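Local coordinates for protein peroxidase (Cellulomonas bogoriensis 69B4 = DSM 16987, PDB 6QZO) that binds heme b and probably acts as a peroxidase of the dye-decolourising (DyP) type, using hydrogen peroxide to oxidise its substrates, at residues I48-L53 with G325-T330; D132-A137 with V232-A237. One frame throughout, in Å; residues are numbered along the deposited sequence.

Contact 1: I48-L53 with G325-T330. With HEM (protoporphyrin IX containing Fe), chain I.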
# COMPACT_ATOMS: atom_id res chain seq x y z
N ILE A 48 0.64 -8.26 -0.42
CA ILE A 48 0.62 -9.11 0.80
C ILE A 48 0.20 -8.28 2.01
O ILE A 48 0.65 -7.13 2.14
CB ILE A 48 1.99 -9.76 1.07
CG1 ILE A 48 1.88 -10.83 2.15
CG2 ILE A 48 3.05 -8.72 1.41
CD1 ILE A 48 3.04 -11.80 2.13
N ALA A 49 -0.61 -8.88 2.88
CA ALA A 49 -0.83 -8.41 4.27
C ALA A 49 -0.66 -9.64 5.15
O ALA A 49 -1.41 -10.60 4.95
CB ALA A 49 -2.19 -7.79 4.41
N LEU A 50 0.35 -9.65 6.02
CA LEU A 50 0.46 -10.66 7.09
C LEU A 50 -0.27 -10.09 8.31
O LEU A 50 0.20 -9.05 8.83
CB LEU A 50 1.93 -10.89 7.42
CG LEU A 50 2.82 -11.65 6.46
CD1 LEU A 50 2.39 -13.07 6.30
CD2 LEU A 50 2.99 -10.99 5.11
N VAL A 51 -1.37 -10.73 8.70
CA VAL A 51 -2.16 -10.35 9.90
C VAL A 51 -1.90 -11.37 11.01
O VAL A 51 -2.39 -12.50 10.91
CB VAL A 51 -3.66 -10.24 9.56
CG1 VAL A 51 -4.44 -9.69 10.74
CG2 VAL A 51 -3.89 -9.37 8.33
N ALA A 52 -1.12 -10.97 12.01
CA ALA A 52 -0.91 -11.72 13.26
C ALA A 52 -2.05 -11.39 14.22
O ALA A 52 -2.35 -10.20 14.41
CB ALA A 52 0.43 -11.37 13.87
N LEU A 53 -2.65 -12.43 14.80
CA LEU A 53 -3.71 -12.26 15.81
C LEU A 53 -3.27 -12.98 17.08
O LEU A 53 -2.47 -13.92 16.99
CB LEU A 53 -5.04 -12.79 15.27
CG LEU A 53 -5.53 -12.11 13.98
CD1 LEU A 53 -5.20 -12.96 12.76
CD2 LEU A 53 -7.02 -11.84 14.04
N GLY A 325 11.93 -1.28 3.77
CA GLY A 325 12.63 -2.53 4.10
C GLY A 325 12.08 -3.72 3.36
O GLY A 325 11.36 -3.52 2.35
N LEU A 326 12.40 -4.91 3.85
CA LEU A 326 12.01 -6.22 3.26
C LEU A 326 11.10 -6.95 4.25
O LEU A 326 11.47 -7.02 5.45
CB LEU A 326 13.29 -7.01 2.98
CG LEU A 326 13.15 -8.15 1.97
CD1 LEU A 326 12.91 -7.61 0.56
CD2 LEU A 326 14.37 -9.05 2.00
N LEU A 327 9.90 -7.35 3.81
CA LEU A 327 9.08 -8.37 4.48
C LEU A 327 9.68 -9.70 4.09
O LEU A 327 9.30 -10.22 3.05
CB LEU A 327 7.62 -8.31 4.03
CG LEU A 327 6.80 -7.12 4.51
CD1 LEU A 327 5.31 -7.44 4.44
CD2 LEU A 327 7.18 -6.71 5.93
N PHE A 328 10.62 -10.18 4.89
CA PHE A 328 11.36 -11.42 4.60
C PHE A 328 10.55 -12.59 5.14
O PHE A 328 10.63 -12.88 6.35
CB PHE A 328 12.76 -11.35 5.19
CG PHE A 328 13.69 -12.37 4.62
CD1 PHE A 328 13.90 -12.44 3.25
CD2 PHE A 328 14.35 -13.26 5.44
CE1 PHE A 328 14.77 -13.36 2.72
CE2 PHE A 328 15.20 -14.21 4.90
CZ PHE A 328 15.40 -14.26 3.54
N VAL A 329 9.78 -13.22 4.26
CA VAL A 329 8.93 -14.42 4.57
C VAL A 329 9.64 -15.63 3.97
O VAL A 329 9.93 -15.58 2.76
CB VAL A 329 7.52 -14.26 3.98
CG1 VAL A 329 6.62 -15.43 4.35
CG2 VAL A 329 6.87 -12.94 4.40
N THR A 330 9.95 -16.65 4.77
CA THR A 330 10.57 -17.92 4.29
C THR A 330 9.71 -19.11 4.74
O THR A 330 9.10 -19.04 5.80
CB THR A 330 12.02 -18.09 4.75
OG1 THR A 330 12.00 -18.40 6.14
CG2 THR A 330 12.86 -16.85 4.52
CHA HEM I . 20.22 -13.80 -1.71
CHB HEM I . 18.99 -9.30 -0.50
CHC HEM I . 18.21 -10.75 4.04
CHD HEM I . 19.04 -15.32 2.74
C1A HEM I . 19.98 -12.45 -1.75
C2A HEM I . 20.25 -11.62 -2.88
C3A HEM I . 19.91 -10.35 -2.52
C4A HEM I . 19.41 -10.41 -1.21
CMA HEM I . 20.03 -9.10 -3.37
CAA HEM I . 20.86 -12.05 -4.20
CBA HEM I . 19.83 -12.49 -5.24
CGA HEM I . 19.26 -13.81 -4.85
O1A HEM I . 18.20 -13.81 -4.16
O2A HEM I . 19.85 -14.88 -5.19
C1B HEM I . 18.68 -9.34 0.85
C2B HEM I . 18.31 -8.16 1.57
C3B HEM I . 18.09 -8.56 2.86
C4B HEM I . 18.35 -10.00 2.89
CMB HEM I . 18.17 -6.76 0.98
CAB HEM I . 17.60 -7.80 4.03
CBB HEM I . 17.07 -6.58 3.96
C1C HEM I . 18.35 -12.12 4.10
C2C HEM I . 18.18 -12.87 5.26
C3C HEM I . 18.42 -14.19 4.94
C4C HEM I . 18.73 -14.22 3.52
CMC HEM I . 17.83 -12.40 6.64
CAC HEM I . 18.28 -15.17 6.04
CBC HEM I . 18.44 -16.46 5.95
C1D HEM I . 19.44 -15.25 1.39
C2D HEM I . 19.79 -16.45 0.61
C3D HEM I . 20.14 -16.03 -0.61
C4D HEM I . 19.98 -14.56 -0.58
CMD HEM I . 19.83 -17.90 1.05
CAD HEM I . 20.60 -16.90 -1.79
CBD HEM I . 22.13 -17.09 -1.77
CGD HEM I . 22.70 -17.99 -2.86
O1D HEM I . 22.65 -19.23 -2.75
O2D HEM I . 23.27 -17.51 -3.88
NA HEM I . 19.47 -11.69 -0.74
NB HEM I . 18.70 -10.39 1.67
NC HEM I . 18.69 -12.93 3.06
ND HEM I . 19.57 -14.15 0.63
FE HEM I . 19.21 -12.36 1.11

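Contact 2: D132-A137 with V232-A237. With HEM (protoporphyrin IX containing Fe), chain I.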
# COMPACT_ATOMS: atom_id res chain seq x y z
N ASP A 132 20.08 -8.41 15.84
CA ASP A 132 18.64 -8.19 16.16
C ASP A 132 18.42 -6.82 16.78
O ASP A 132 19.10 -6.52 17.75
CB ASP A 132 18.12 -9.25 17.14
CG ASP A 132 17.88 -10.62 16.54
OD1 ASP A 132 17.98 -10.72 15.29
OD2 ASP A 132 17.57 -11.55 17.32
N ARG A 133 17.48 -6.04 16.24
CA ARG A 133 16.91 -4.83 16.89
C ARG A 133 15.41 -5.04 17.05
O ARG A 133 14.65 -4.15 16.67
CB ARG A 133 17.12 -3.54 16.07
CG ARG A 133 18.49 -2.95 15.93
CD ARG A 133 19.41 -3.16 17.12
NE ARG A 133 20.80 -2.82 16.90
CZ ARG A 133 21.88 -3.62 17.04
NH1 ARG A 133 21.76 -4.90 17.38
NH2 ARG A 133 23.08 -3.13 16.81
N LEU A 134 15.01 -6.20 17.59
CA LEU A 134 13.61 -6.69 17.53
C LEU A 134 12.70 -5.80 18.37
O LEU A 134 12.98 -5.62 19.57
CB LEU A 134 13.55 -8.15 17.98
CG LEU A 134 14.27 -9.15 17.08
CD1 LEU A 134 14.12 -10.55 17.61
CD2 LEU A 134 13.76 -9.05 15.64
N ASP A 135 11.66 -5.26 17.72
CA ASP A 135 10.55 -4.50 18.33
C ASP A 135 9.40 -5.47 18.61
O ASP A 135 8.79 -5.98 17.67
CB ASP A 135 10.11 -3.38 17.38
CG ASP A 135 8.99 -2.50 17.92
OD1 ASP A 135 8.44 -2.82 18.99
OD2 ASP A 135 8.67 -1.52 17.28
N PRO A 136 9.06 -5.74 19.89
CA PRO A 136 8.01 -6.70 20.25
C PRO A 136 6.69 -6.56 19.47
O PRO A 136 6.06 -7.56 19.27
CB PRO A 136 7.76 -6.44 21.75
CG PRO A 136 8.86 -5.50 22.27
CD PRO A 136 9.73 -5.18 21.08
N ALA A 137 6.33 -5.34 19.05
CA ALA A 137 5.09 -5.03 18.30
C ALA A 137 5.14 -5.64 16.89
O ALA A 137 4.08 -5.65 16.23
CB ALA A 137 4.87 -3.53 18.22
N VAL A 232 8.74 -18.41 8.57
CA VAL A 232 9.50 -17.33 9.28
C VAL A 232 9.10 -16.00 8.64
O VAL A 232 9.09 -15.93 7.40
CB VAL A 232 11.01 -17.55 9.19
CG1 VAL A 232 11.79 -16.32 9.63
CG2 VAL A 232 11.44 -18.77 9.97
N VAL A 233 8.78 -15.00 9.47
CA VAL A 233 8.61 -13.59 9.06
C VAL A 233 9.63 -12.75 9.83
O VAL A 233 9.47 -12.61 11.05
CB VAL A 233 7.18 -13.09 9.32
CG1 VAL A 233 6.98 -11.65 8.91
CG2 VAL A 233 6.17 -13.97 8.63
N ARG A 234 10.65 -12.25 9.12
CA ARG A 234 11.56 -11.18 9.60
C ARG A 234 11.18 -9.88 8.89
O ARG A 234 11.20 -9.85 7.63
CB ARG A 234 13.01 -11.53 9.31
CG ARG A 234 13.47 -12.86 9.86
CD ARG A 234 13.83 -12.81 11.33
NE ARG A 234 15.17 -12.34 11.58
CZ ARG A 234 15.75 -12.30 12.77
NH1 ARG A 234 15.09 -12.64 13.87
NH2 ARG A 234 16.99 -11.87 12.83
N ARG A 235 10.82 -8.87 9.66
CA ARG A 235 10.70 -7.47 9.18
C ARG A 235 12.11 -6.89 9.22
O ARG A 235 12.65 -6.74 10.34
CB ARG A 235 9.75 -6.68 10.08
CG ARG A 235 9.28 -5.37 9.48
CD ARG A 235 8.37 -4.62 10.43
NE ARG A 235 7.97 -3.31 9.93
CZ ARG A 235 7.04 -3.09 9.00
NH1 ARG A 235 6.41 -4.09 8.40
NH2 ARG A 235 6.73 -1.85 8.66
N ILE A 236 12.73 -6.65 8.07
CA ILE A 236 14.16 -6.23 8.02
C ILE A 236 14.20 -4.83 7.41
O ILE A 236 13.90 -4.69 6.21
CB ILE A 236 15.06 -7.24 7.27
CG1 ILE A 236 14.78 -8.68 7.69
CG2 ILE A 236 16.52 -6.88 7.49
CD1 ILE A 236 15.57 -9.70 6.90
N ALA A 237 14.56 -3.85 8.24
CA ALA A 237 14.63 -2.42 7.88
C ALA A 237 15.89 -2.18 7.04
O ALA A 237 16.95 -2.80 7.34
CB ALA A 237 14.63 -1.60 9.13
CHA HEM I . 20.22 -13.80 -1.71
CHB HEM I . 18.99 -9.30 -0.50
CHC HEM I . 18.21 -10.75 4.04
CHD HEM I . 19.04 -15.32 2.74
C1A HEM I . 19.98 -12.45 -1.75
C2A HEM I . 20.25 -11.62 -2.88
C3A HEM I . 19.91 -10.35 -2.52
C4A HEM I . 19.41 -10.41 -1.21
CMA HEM I . 20.03 -9.10 -3.37
CAA HEM I . 20.86 -12.05 -4.20
CBA HEM I . 19.83 -12.49 -5.24
CGA HEM I . 19.26 -13.81 -4.85
O1A HEM I . 18.20 -13.81 -4.16
O2A HEM I . 19.85 -14.88 -5.19
C1B HEM I . 18.68 -9.34 0.85
C2B HEM I . 18.31 -8.16 1.57
C3B HEM I . 18.09 -8.56 2.86
C4B HEM I . 18.35 -10.00 2.89
CMB HEM I . 18.17 -6.76 0.98
CAB HEM I . 17.60 -7.80 4.03
CBB HEM I . 17.07 -6.58 3.96
C1C HEM I . 18.35 -12.12 4.10
C2C HEM I . 18.18 -12.87 5.26
C3C HEM I . 18.42 -14.19 4.94
C4C HEM I . 18.73 -14.22 3.52
CMC HEM I . 17.83 -12.40 6.64
CAC HEM I . 18.28 -15.17 6.04
CBC HEM I . 18.44 -16.46 5.95
C1D HEM I . 19.44 -15.25 1.39
C2D HEM I . 19.79 -16.45 0.61
C3D HEM I . 20.14 -16.03 -0.61
C4D HEM I . 19.98 -14.56 -0.58
CMD HEM I . 19.83 -17.90 1.05
CAD HEM I . 20.60 -16.90 -1.79
CBD HEM I . 22.13 -17.09 -1.77
CGD HEM I . 22.70 -17.99 -2.86
O1D HEM I . 22.65 -19.23 -2.75
O2D HEM I . 23.27 -17.51 -3.88
NA HEM I . 19.47 -11.69 -0.74
NB HEM I . 18.70 -10.39 1.67
NC HEM I . 18.69 -12.93 3.06
ND HEM I . 19.57 -14.15 0.63
FE HEM I . 19.21 -12.36 1.11
O HOH W 1 16.24 -13.41 16.00

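Contact 1: I48-L53 with G325-T330
Leu327 reaches out of strand 323-332 to meet two side chains of strand 47-55, a worked case of two strands from different sheets meeting through aliphatic branches. Its CD1 lies 4.0 Å from CG2 of Ile48, the two side chains running past one another from opposing strands. The same Leu327 CD1 stands 4.3 Å from Leu50 CD2, and that methyl also approaches CG2 of Val329, at 4.4 Å. Leu50 CD2 thus faces two residues that alternate along the partner strand. With CG1 of Ile48 anti to the backbone N (chi1 -169°), its CG2 branch is the one presented to Leu327. The short strand axes are 10.4 Å apart at their nearest and inclined at 69°, so only this small group of side chains meets where they cross. All four are buried, and Gln146 of strand 143-149 packs against Ile48, Leu50 and Val329.

Aromatic packing takes over on the other side of strand 323-332, where Phe328 turns to the heme. Its CE2 is 3.2 Å from C3C of the porphyrin, whose C1C lies over one ring face toward the rim; CG2 of Thr330 covers the opposite face, also off centre. Leu326 adds an aliphatic contact, CD2 to heme C3B at 3.8 Å. Alternation along one strand therefore sends Leu327 and Val329 to the neighbouring sheet, and Leu326 and Phe328 to the cofactor. The pattern belongs to the DyP peroxidase fold, in which two ferredoxin-like halves, each with a four-stranded antiparallel sheet, pack together and the C-terminal half holds the heme.

Contact 2: D132-A137 with V232-A237
Arg234 and Asp132 join a strand to a loop through a salt bridge, a worked case of a charged pair set beside a heme pocket. Arg234 NH2 donates to Asp132 OD1 over 2.9 Å, with an angle of 147° at the hydrogen. The oxygen is met on its syn side, close to the carboxylate plane, but the two flat groups are turned 59° from each other. Bends at chi2 and chi3 fold the arginine chain and carry its guanidinium to the loop. A water completes the grip: it accepts from Arg234 NH1 at 2.5 Å and donates to Asp132 OD2 at 2.6 Å. Asp132 OD2 also takes the backbone N of Phe129, and Arg234 NH1 is also hydrogen-bonded to Ser361 OG.

Strand 229-238 is an inner strand of the C-terminal ferredoxin-like sheet of the DyP fold, and the loop before strand 143-149 comes from the N-terminal half. Two residues beyond Arg234, Ile236 packs CD1 on the heme methyl CMC at 3.5 Å. Were Arg234 an alanine, the Asp132 carboxylate would probably be left without this positive mate, and the bridging water without its NH1 donor.

Arg234 itself is buried, with Pro358, Leu126 and Phe129 against its side chain. Packing thins toward the partly exposed Leu134, which comes obliquely to the guanidinium, CD2 to NH1 at 4.2 Å. Farther along, Asp135 OD1 accepts from Ala137 N in an Asx turn that shapes the loop.

Contact 1 is the core member of the pair, about 6 Å from the centre of the chain to the contact's centre, whereas contact 2 lies about 13 Å out and is only partly buried. Both join the N-terminal half to the C-terminal sheet, through adjacent strands: Leu326 N and Phe328 N probably hydrogen-bond to the carbonyl oxygens of Ile236 and Arg234. Their chemistry follows their place. Between the sheets, contact 1 relies on aliphatic packing; at the loop, contact 2 uses charge and water. Each also supplies residues to the same heme pocket, and Phe328 CB packs on Ile236 CD1 at 3.7 Å, linking the two at the cofactor.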